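Local coordinates for probable GTP-binding protein EngB (Pyrococcus horikoshii, PDB 2CXX), which probably acts as a magnesium-dependent GTP-binding protein needed for normal cell division and septation, and is seen here with GDP in its nucleotide pocket, at residues A[15-20]-A[161-166]; A[89-94]-A[129-134]. All coordinates share one frame; numbering follows the deposited sequence.

Contact 1 of 2, residues A[15-20]-A[161-166]. With GDP (guanosine-5'-diphosphate), chain D.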
ATOM      1  N   SER A  15      -1.081   7.705  -4.781  1.00  8.99           N
ATOM      2  CA  SER A  15      -0.907   8.296  -6.116  1.00 10.46           C
ATOM      3  C   SER A  15       0.336   9.202  -6.113  1.00 11.51           C
ATOM      4  O   SER A  15       1.065   9.240  -7.120  1.00 12.91           O
ATOM      5  CB  SER A  15      -2.155   9.083  -6.556  1.00 12.91           C
ATOM      6  OG  SER A  15      -2.413  10.109  -5.617  1.00 18.78           O
ATOM      7  N   THR A  16       0.586   9.961  -5.037  1.00  9.79           N
ATOM      8  CA  THR A  16       1.809  10.759  -4.941  1.00  9.84           C
ATOM      9  C   THR A  16       3.083   9.877  -5.038  1.00 10.96           C
ATOM     10  O   THR A  16       4.047  10.183  -5.765  1.00 11.60           O
ATOM     11  CB  THR A  16       1.881  11.563  -3.600  1.00  9.34           C
ATOM     12  OG1 THR A  16       0.748  12.446  -3.507  1.00 12.25           O
ATOM     13  CG2 THR A  16       3.128  12.460  -3.610  1.00 10.47           C
ATOM     14  N   LEU A  17       3.084   8.748  -4.358  1.00 10.67           N
ATOM     15  CA  LEU A  17       4.249   7.846  -4.387  1.00  9.83           C
ATOM     16  C   LEU A  17       4.460   7.304  -5.819  1.00 10.01           C
ATOM     17  O   LEU A  17       5.564   7.250  -6.323  1.00  8.72           O
ATOM     18  CB  LEU A  17       4.025   6.669  -3.414  1.00  9.88           C
ATOM     19  CG  LEU A  17       5.004   5.507  -3.482  1.00 12.14           C
ATOM     20  CD1 LEU A  17       6.461   6.010  -3.396  1.00 12.68           C
ATOM     21  CD2 LEU A  17       4.684   4.542  -2.373  1.00 12.47           C
ATOM     22  N   ILE A  18       3.381   6.898  -6.477  1.00 10.18           N
ATOM     23  CA  ILE A  18       3.495   6.370  -7.838  1.00 11.11           C
ATOM     24  C   ILE A  18       4.065   7.415  -8.774  1.00 12.15           C
ATOM     25  O   ILE A  18       4.885   7.087  -9.670  1.00 11.40           O
ATOM     26  CB  ILE A  18       2.158   5.868  -8.353  1.00 11.04           C
ATOM     27  CG1 ILE A  18       1.822   4.565  -7.627  1.00  9.00           C
ATOM     28  CG2 ILE A  18       2.256   5.605  -9.884  1.00 11.15           C
ATOM     29  CD1 ILE A  18       0.466   3.999  -7.867  1.00 11.12           C
ATOM     30  N   TYR A  19       3.638   8.651  -8.588  1.00 12.64           N
ATOM     31  CA  TYR A  19       4.207   9.747  -9.383  1.00 13.38           C
ATOM     32  C   TYR A  19       5.697   9.932  -9.060  1.00 12.29           C
ATOM     33  O   TYR A  19       6.488  10.176  -9.977  1.00 13.61           O
ATOM     34  CB  TYR A  19       3.433  11.050  -9.100  1.00 14.46           C
ATOM     35  CG  TYR A  19       4.115  12.267  -9.668  1.00 16.05           C
ATOM     36  CD1 TYR A  19       4.274  12.412 -11.037  1.00 13.30           C
ATOM     37  CD2 TYR A  19       4.652  13.245  -8.834  1.00 16.09           C
ATOM     38  CE1 TYR A  19       4.961  13.508 -11.559  1.00 13.02           C
ATOM     39  CE2 TYR A  19       5.337  14.350  -9.379  1.00 13.91           C
ATOM     40  CZ  TYR A  19       5.474  14.441 -10.720  1.00 16.05           C
ATOM     41  OH  TYR A  19       6.188  15.501 -11.221  1.00 16.20           O
ATOM     42  N   ARG A  20       6.091   9.914  -7.782  1.00 13.37           N
ATOM     43  CA  ARG A  20       7.535  10.030  -7.460  1.00 14.64           C
ATOM     44  C   ARG A  20       8.385   8.912  -8.099  1.00 14.75           C
ATOM     45  O   ARG A  20       9.520   9.136  -8.561  1.00 13.87           O
ATOM     46  CB  ARG A  20       7.763   9.966  -5.966  1.00 13.93           C
ATOM     47  CG  ARG A  20       7.338  11.162  -5.248  1.00 20.67           C
ATOM     48  CD  ARG A  20       8.024  12.391  -5.815  1.00 24.42           C
ATOM     49  NE  ARG A  20       7.746  13.541  -4.974  1.00 28.40           N
ATOM     50  CZ  ARG A  20       8.392  14.687  -5.081  1.00 32.91           C
ATOM     51  NH1 ARG A  20       9.356  14.802  -6.002  1.00 34.39           N
ATOM     52  NH2 ARG A  20       8.074  15.703  -4.288  1.00 33.65           N
ATOM     53  N   ILE A 161       9.548   0.126   4.825  1.00 11.56           N
ATOM     54  CA  ILE A 161      10.439   1.166   4.322  1.00 12.11           C
ATOM     55  C   ILE A 161       9.812   2.545   4.524  1.00 13.18           C
ATOM     56  O   ILE A 161       8.833   2.915   3.841  1.00 12.44           O
ATOM     57  CB  ILE A 161      10.690   1.012   2.785  1.00 13.72           C
ATOM     58  CG1 ILE A 161      11.127  -0.420   2.461  1.00 15.29           C
ATOM     59  CG2 ILE A 161      11.736   2.039   2.322  1.00 13.66           C
ATOM     60  CD1 ILE A 161      12.441  -0.838   3.011  1.00 15.95           C
ATOM     61  N   PRO A 162      10.326   3.309   5.491  1.00 13.76           N
ATOM     62  CA  PRO A 162       9.729   4.634   5.664  1.00 13.45           C
ATOM     63  C   PRO A 162      10.162   5.611   4.546  1.00 13.13           C
ATOM     64  O   PRO A 162      11.323   5.656   4.111  1.00 14.50           O
ATOM     65  CB  PRO A 162      10.196   5.040   7.060  1.00 15.89           C
ATOM     66  CG  PRO A 162      11.492   4.329   7.226  1.00 14.65           C
ATOM     67  CD  PRO A 162      11.354   3.015   6.514  1.00 14.07           C
ATOM     68  N   ILE A 163       9.200   6.395   4.051  1.00 13.82           N
ATOM     69  CA  ILE A 163       9.491   7.359   2.972  1.00 12.72           C
ATOM     70  C   ILE A 163       8.650   8.633   3.180  1.00 13.15           C
ATOM     71  O   ILE A 163       7.746   8.671   4.029  1.00 11.69           O
ATOM     72  CB  ILE A 163       9.029   6.789   1.583  1.00 12.86           C
ATOM     73  CG1 ILE A 163       7.561   6.344   1.727  1.00 14.40           C
ATOM     74  CG2 ILE A 163       9.805   5.510   1.189  1.00 13.12           C
ATOM     75  CD1 ILE A 163       6.880   6.003   0.444  1.00 13.93           C
ATOM     76  N   SER A 164       8.990   9.675   2.426  1.00 13.56           N
ATOM     77  CA  SER A 164       8.103  10.839   2.320  1.00 13.68           C
ATOM     78  C   SER A 164       7.909  11.020   0.816  1.00 14.25           C
ATOM     79  O   SER A 164       8.804  11.490   0.139  1.00 13.50           O
ATOM     80  CB  SER A 164       8.665  12.150   2.870  1.00 14.27           C
ATOM     81  OG  SER A 164       7.762  13.207   2.526  1.00 13.67           O
ATOM     82  N   ALA A 165       6.741  10.621   0.299  1.00 12.56           N
ATOM     83  CA  ALA A 165       6.432  10.772  -1.105  1.00 13.40           C
ATOM     84  C   ALA A 165       6.351  12.269  -1.434  1.00 13.23           C
ATOM     85  O   ALA A 165       6.600  12.675  -2.602  1.00 14.10           O
ATOM     86  CB  ALA A 165       5.069  10.105  -1.439  1.00 13.57           C
ATOM     87  N   LYS A 166       6.004  13.062  -0.426  1.00 13.93           N
ATOM     88  CA  LYS A 166       5.876  14.498  -0.622  1.00 16.84           C
ATOM     89  C   LYS A 166       7.207  15.149  -0.903  1.00 18.15           C
ATOM     90  O   LYS A 166       7.317  15.880  -1.864  1.00 17.87           O
ATOM     91  CB  LYS A 166       5.267  15.194   0.593  1.00 17.98           C
ATOM     92  CG  LYS A 166       5.281  16.740   0.518  1.00 19.34           C
ATOM     93  CD  LYS A 166       4.334  17.327   1.537  1.00 21.19           C
ATOM     94  CE  LYS A 166       3.938  18.803   1.194  1.00 23.00           C
ATOM     95  NZ  LYS A 166       2.841  19.288   2.100  1.00 25.08           N
TER
HETATM   96  PB  GDP D1401      -3.971   8.686  -2.275  1.00 11.40           P
HETATM   97  O1B GDP D1401      -5.421   8.931  -2.028  1.00 11.82           O
HETATM   98  O2B GDP D1401      -3.404   7.614  -1.260  1.00 11.08           O
HETATM   99  O3B GDP D1401      -3.500   8.601  -3.712  1.00 10.03           O
HETATM  100  O3A GDP D1401      -3.262  10.008  -1.752  1.00 11.92           O
HETATM  101  PA  GDP D1401      -2.564  11.301  -2.379  1.00 12.53           P
HETATM  102  O1A GDP D1401      -1.319  10.912  -3.074  1.00 10.79           O
HETATM  103  O2A GDP D1401      -3.563  12.054  -3.332  1.00 12.51           O
HETATM  104  O5' GDP D1401      -2.087  12.137  -1.096  1.00 12.75           O
HETATM  105  C5' GDP D1401      -3.163  12.444  -0.262  1.00 12.14           C
HETATM  106  C4' GDP D1401      -2.790  13.611   0.660  1.00 12.12           C
HETATM  107  O4' GDP D1401      -1.558  13.271   1.438  1.00 13.55           O
HETATM  108  C3' GDP D1401      -2.409  14.895   0.006  1.00 14.50           C
HETATM  109  O3' GDP D1401      -2.866  16.188   0.423  1.00 16.67           O
HETATM  110  C2' GDP D1401      -0.894  14.757  -0.260  1.00 14.18           C
HETATM  111  O2' GDP D1401      -0.285  16.101  -0.339  1.00 17.69           O
HETATM  112  C1' GDP D1401      -0.490  14.237   1.123  1.00 12.40           C
HETATM  113  N9  GDP D1401       0.780  13.498   1.150  1.00 13.37           N
HETATM  114  C8  GDP D1401       1.212  12.457   0.298  1.00 14.21           C
HETATM  115  N7  GDP D1401       2.381  12.053   0.661  1.00 11.33           N
HETATM  116  C5  GDP D1401       2.789  12.781   1.747  1.00 12.38           C
HETATM  117  C6  GDP D1401       3.951  12.800   2.579  1.00 15.03           C
HETATM  118  O6  GDP D1401       4.872  12.067   2.395  1.00 15.24           O
HETATM  119  N1  GDP D1401       4.011  13.701   3.637  1.00 14.83           N
HETATM  120  C2  GDP D1401       2.980  14.566   3.876  1.00 15.90           C
HETATM  121  N2  GDP D1401       3.092  15.443   4.930  1.00 13.48           N
HETATM  122  N3  GDP D1401       1.893  14.572   3.120  1.00 14.43           N
HETATM  123  C4  GDP D1401       1.765  13.701   2.056  1.00 13.24           C
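T16 chi1 of -59° sets OG1 beside the backbone N, within 2.6 Å of the alpha-phosphate oxygen O1A of GDP, and swings CG2 to the far side from that N, 3.7 Å from A165 CB. The contact joins two nucleotide-binding elements of a P-loop GTPase: the helix 14-22 that follows the Walker A loop, and the S164-A165-K166 turn after strand 160-162, the SAK motif of the family. A165 is the centre of the packing: its CB also rests on L17 N, at the side of the helix. Deeper in, the branched end of L17 straddles the tip of I163, with CD1 and CD2 each 3.9 Å from I163 CD1 and the two side chains crossing at about a right angle. At the outer edge R20 bends at chi2 (-56°) and brings its guanidinium edge to the turn, where NE donates to A165 O at 2.8 Å, nearly in line with the carbonyl. NH2 also approaches K166 O from above the carbonyl plane, but so closely that the details of this bond are doubtful. The same two segments hold both ends of the nucleotide. S15 N donates to the beta-phosphate oxygen O3B at 2.8 Å, K166 CB lies over the guanine face 3.4 Å from C6, and K166 N donates to O6 of GDP at 3.2 Å.

Contact 2 of 2, residues A[89-94]-A[129-134]. With GDP (guanosine-5'-diphosphate), chain D.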
ATOM      1  N   VAL A  89       0.937   0.837   0.707  1.00  7.72           N
ATOM      2  CA  VAL A  89       1.275   2.177   1.201  1.00  7.29           C
ATOM      3  C   VAL A  89       0.441   2.450   2.428  1.00  8.70           C
ATOM      4  O   VAL A  89      -0.744   2.271   2.376  1.00  9.23           O
ATOM      5  CB  VAL A  89       0.910   3.208   0.160  1.00  6.41           C
ATOM      6  CG1 VAL A  89       1.510   4.544   0.531  1.00  7.19           C
ATOM      7  CG2 VAL A  89       1.437   2.748  -1.229  1.00  6.22           C
ATOM      8  N   VAL A  90       1.064   2.839   3.543  1.00 10.09           N
ATOM      9  CA  VAL A  90       0.332   3.211   4.760  1.00  9.67           C
ATOM     10  C   VAL A  90       0.757   4.583   5.163  1.00  9.59           C
ATOM     11  O   VAL A  90       1.831   5.065   4.792  1.00  9.55           O
ATOM     12  CB  VAL A  90       0.547   2.263   5.952  1.00 10.55           C
ATOM     13  CG1 VAL A  90       0.177   0.790   5.490  1.00 12.03           C
ATOM     14  CG2 VAL A  90       1.937   2.341   6.434  1.00 11.94           C
ATOM     15  N   ASP A  91      -0.100   5.230   5.952  1.00  8.84           N
ATOM     16  CA  ASP A  91       0.174   6.583   6.418  1.00 11.06           C
ATOM     17  C   ASP A  91       0.786   6.297   7.808  1.00 10.99           C
ATOM     18  O   ASP A  91       0.076   5.895   8.694  1.00 10.90           O
ATOM     19  CB  ASP A  91      -1.161   7.343   6.489  1.00 10.44           C
ATOM     20  CG  ASP A  91      -1.047   8.696   7.158  1.00 11.95           C
ATOM     21  OD1 ASP A  91      -0.080   8.893   7.923  1.00  9.80           O
ATOM     22  OD2 ASP A  91      -1.950   9.530   6.928  1.00 11.11           O
ATOM     23  N   GLY A  92       2.106   6.476   7.931  1.00 11.14           N
ATOM     24  CA  GLY A  92       2.800   6.158   9.185  1.00 12.51           C
ATOM     25  C   GLY A  92       2.295   6.921  10.410  1.00 14.04           C
ATOM     26  O   GLY A  92       2.307   6.405  11.544  1.00 15.53           O
ATOM     27  N   LYS A  93       1.873   8.163  10.197  1.00 12.58           N
ATOM     28  CA  LYS A  93       1.307   8.940  11.335  1.00 13.25           C
ATOM     29  C   LYS A  93      -0.069   8.432  11.756  1.00 11.64           C
ATOM     30  O   LYS A  93      -0.311   8.180  12.954  1.00 14.01           O
ATOM     31  CB  LYS A  93       1.182  10.439  10.994  1.00 14.65           C
ATOM     32  CG  LYS A  93       0.739  11.234  12.267  1.00 18.59           C
ATOM     33  CD  LYS A  93       0.652  12.713  12.052  1.00 23.50           C
ATOM     34  CE  LYS A  93       0.274  13.428  13.385  1.00 24.57           C
ATOM     35  NZ  LYS A  93      -0.885  12.722  14.038  1.00 25.14           N
ATOM     36  N   ALA A  94      -0.999   8.278  10.814  1.00  9.35           N
ATOM     37  CA  ALA A  94      -2.332   7.847  11.168  1.00 10.79           C
ATOM     38  C   ALA A  94      -2.587   6.376  11.478  1.00 10.21           C
ATOM     39  O   ALA A  94      -3.372   6.042  12.376  1.00 10.57           O
ATOM     40  CB  ALA A  94      -3.349   8.314  10.057  1.00  9.84           C
ATOM     41  N   VAL A 129       5.996   3.083   4.399  1.00  9.18           N
ATOM     42  CA  VAL A 129       5.470   3.833   5.533  1.00 10.41           C
ATOM     43  C   VAL A 129       5.630   5.322   5.178  1.00  9.66           C
ATOM     44  O   VAL A 129       6.658   5.953   5.412  1.00 11.03           O
ATOM     45  CB  VAL A 129       6.207   3.432   6.813  1.00  8.57           C
ATOM     46  CG1 VAL A 129       5.571   4.204   7.991  1.00  8.89           C
ATOM     47  CG2 VAL A 129       6.069   1.862   7.025  1.00  8.86           C
ATOM     48  N   ASN A 130       4.563   5.873   4.627  1.00 11.27           N
ATOM     49  CA  ASN A 130       4.593   7.212   4.088  1.00 10.87           C
ATOM     50  C   ASN A 130       4.292   8.278   5.118  1.00 11.37           C
ATOM     51  O   ASN A 130       3.799   7.994   6.213  1.00 10.49           O
ATOM     52  CB  ASN A 130       3.608   7.302   2.907  1.00 10.10           C
ATOM     53  CG  ASN A 130       3.852   8.533   2.025  1.00  8.77           C
ATOM     54  OD1 ASN A 130       4.991   8.925   1.832  1.00 12.84           O
ATOM     55  ND2 ASN A 130       2.796   9.112   1.455  1.00  8.68           N
ATOM     56  N   LYS A 131       4.624   9.495   4.727  1.00 11.46           N
ATOM     57  CA  LYS A 131       4.441  10.721   5.529  1.00 11.85           C
ATOM     58  C   LYS A 131       5.435  10.751   6.673  1.00 14.59           C
ATOM     59  O   LYS A 131       5.169  11.240   7.776  1.00 12.63           O
ATOM     60  CB  LYS A 131       3.016  10.849   6.052  1.00 11.96           C
ATOM     61  CG  LYS A 131       1.973  10.726   4.886  1.00 12.27           C
ATOM     62  CD  LYS A 131       0.608  11.281   5.286  1.00 10.85           C
ATOM     63  CE  LYS A 131      -0.481  11.135   4.171  1.00 13.15           C
ATOM     64  NZ  LYS A 131      -1.840  11.453   4.765  1.00 13.40           N
ATOM     65  N   LEU A 132       6.622  10.256   6.375  1.00 15.13           N
ATOM     66  CA  LEU A 132       7.641  10.212   7.400  1.00 16.19           C
ATOM     67  C   LEU A 132       7.909  11.577   8.054  1.00 16.14           C
ATOM     68  O   LEU A 132       8.285  11.679   9.245  1.00 15.88           O
ATOM     69  CB  LEU A 132       8.919   9.682   6.764  1.00 17.17           C
ATOM     70  CG  LEU A 132      10.165   9.601   7.621  1.00 18.35           C
ATOM     71  CD1 LEU A 132       9.836   8.837   8.909  1.00 20.30           C
ATOM     72  CD2 LEU A 132      11.267   8.899   6.808  1.00 18.59           C
ATOM     73  N   ASP A 133       7.704  12.631   7.266  1.00 17.98           N
ATOM     74  CA  ASP A 133       7.926  13.988   7.737  1.00 18.20           C
ATOM     75  C   ASP A 133       6.968  14.396   8.879  1.00 18.53           C
ATOM     76  O   ASP A 133       7.198  15.390   9.568  1.00 19.58           O
ATOM     77  CB  ASP A 133       7.803  14.931   6.525  1.00 18.62           C
ATOM     78  CG  ASP A 133       6.491  14.766   5.789  1.00 19.71           C
ATOM     79  OD1 ASP A 133       6.304  13.732   5.108  1.00 18.48           O
ATOM     80  OD2 ASP A 133       5.653  15.685   5.870  1.00 17.19           O
ATOM     81  N   LYS A 134       5.929  13.611   9.126  1.00 17.04           N
ATOM     82  CA  LYS A 134       4.952  13.907  10.182  1.00 16.85           C
ATOM     83  C   LYS A 134       5.172  12.993  11.388  1.00 17.11           C
ATOM     84  O   LYS A 134       4.473  13.117  12.404  1.00 18.11           O
ATOM     85  CB  LYS A 134       3.520  13.621   9.651  1.00 16.62           C
ATOM     86  CG  LYS A 134       3.132  14.312   8.324  1.00 14.73           C
ATOM     87  CD  LYS A 134       1.678  13.981   7.871  1.00 17.50           C
ATOM     88  CE  LYS A 134       0.640  14.653   8.721  1.00 15.54           C
ATOM     89  NZ  LYS A 134      -0.781  14.127   8.438  1.00 15.49           N
TER
HETATM   90  PB  GDP D1401      -3.971   8.686  -2.275  1.00 11.40           P
HETATM   91  O1B GDP D1401      -5.421   8.931  -2.028  1.00 11.82           O
HETATM   92  O2B GDP D1401      -3.404   7.614  -1.260  1.00 11.08           O
HETATM   93  O3B GDP D1401      -3.500   8.601  -3.712  1.00 10.03           O
HETATM   94  O3A GDP D1401      -3.262  10.008  -1.752  1.00 11.92           O
HETATM   95  PA  GDP D1401      -2.564  11.301  -2.379  1.00 12.53           P
HETATM   96  O1A GDP D1401      -1.319  10.912  -3.074  1.00 10.79           O
HETATM   97  O2A GDP D1401      -3.563  12.054  -3.332  1.00 12.51           O
HETATM   98  O5' GDP D1401      -2.087  12.137  -1.096  1.00 12.75           O
HETATM   99  C5' GDP D1401      -3.163  12.444  -0.262  1.00 12.14           C
HETATM  100  C4' GDP D1401      -2.790  13.611   0.660  1.00 12.12           C
HETATM  101  O4' GDP D1401      -1.558  13.271   1.438  1.00 13.55           O
HETATM  102  C3' GDP D1401      -2.409  14.895   0.006  1.00 14.50           C
HETATM  103  O3' GDP D1401      -2.866  16.188   0.423  1.00 16.67           O
HETATM  104  C2' GDP D1401      -0.894  14.757  -0.260  1.00 14.18           C
HETATM  105  O2' GDP D1401      -0.285  16.101  -0.339  1.00 17.69           O
HETATM  106  C1' GDP D1401      -0.490  14.237   1.123  1.00 12.40           C
HETATM  107  N9  GDP D1401       0.780  13.498   1.150  1.00 13.37           N
HETATM  108  C8  GDP D1401       1.212  12.457   0.298  1.00 14.21           C
HETATM  109  N7  GDP D1401       2.381  12.053   0.661  1.00 11.33           N
HETATM  110  C5  GDP D1401       2.789  12.781   1.747  1.00 12.38           C
HETATM  111  C6  GDP D1401       3.951  12.800   2.579  1.00 15.03           C
HETATM  112  O6  GDP D1401       4.872  12.067   2.395  1.00 15.24           O
HETATM  113  N1  GDP D1401       4.011  13.701   3.637  1.00 14.83           N
HETATM  114  C2  GDP D1401       2.980  14.566   3.876  1.00 15.90           C
HETATM  115  N2  GDP D1401       3.092  15.443   4.930  1.00 13.48           N
HETATM  116  N3  GDP D1401       1.893  14.572   3.120  1.00 14.43           N
HETATM  117  C4  GDP D1401       1.765  13.701   2.056  1.00 13.24           C
HETATM  118  O   HOH W   1      -1.604  11.624   8.909  1.00 13.30           O
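D91 OD2 is gripped by K131 NZ, in a salt bridge of 2.9 Å, and by a water that donates to it and accepts from K134 NZ. This joins the end of strand 85-91 to the N130-K131-L132-D133 turn, the NKxD (G4) guanine-recognition motif of P-loop GTPases. The ammonium meets the carboxylate from above its plane, 56° out of it, and also donates to N11 O of the P-loop, while the extended K131 chain runs along one face of the guanine, with CG stacked over C6. With CG anti to the backbone N (chi1 171°), D91 turns its other oxygen, OD1, to the turn that leads into the next helix, capping A94 N at 3.1 Å; the bond from K93 N is weak. Replacing D91 by an alanine is likely to leave K131 NZ without its carboxylate mate, the A94 amide without its cap and the water to K134 without one of its partners. Parallel strand pairing fixes the backbones: N130 N donates to V90 O at 2.9 Å, and G92 N to N130 O at 2.8 Å. G92 CA lies 3.6 Å from V129 CG1, so close that a beta carbon would have no room. N130 brings its amide near GDP N7 and O6 from off the ring plane, while ND2 is hydrogen-bonded to V12 O of the P-loop. Farther along, D133 holds the guanine by both carboxylate oxygens: OD2 accepts from GDP N2, and OD1 from GDP N1 at 2.7 Å in a nearly straight bond of 174°.

Contacts 1 and 2 have their centres 10 Å apart and share one nucleotide, with contact 2 nested inside the chain loop closed by contact 1. Strands 125-130 and 160-162 are neighbours in the central sheet, where V129 N lies 2.9 Å from I161 O. Beyond the strand ends the two guanine-binding turns are tied directly: A165 N is 2.9 Å from N130 OD1, a probable hydrogen bond, and S164 OG lies between D133 OD1 and GDP O6, with its one proton not settled between them. The side chains of K131 and K166 cover opposite faces of the guanine, each contributing one wall. Residues 15-20 hold the phosphates, and 129-134 and 161-166 the base.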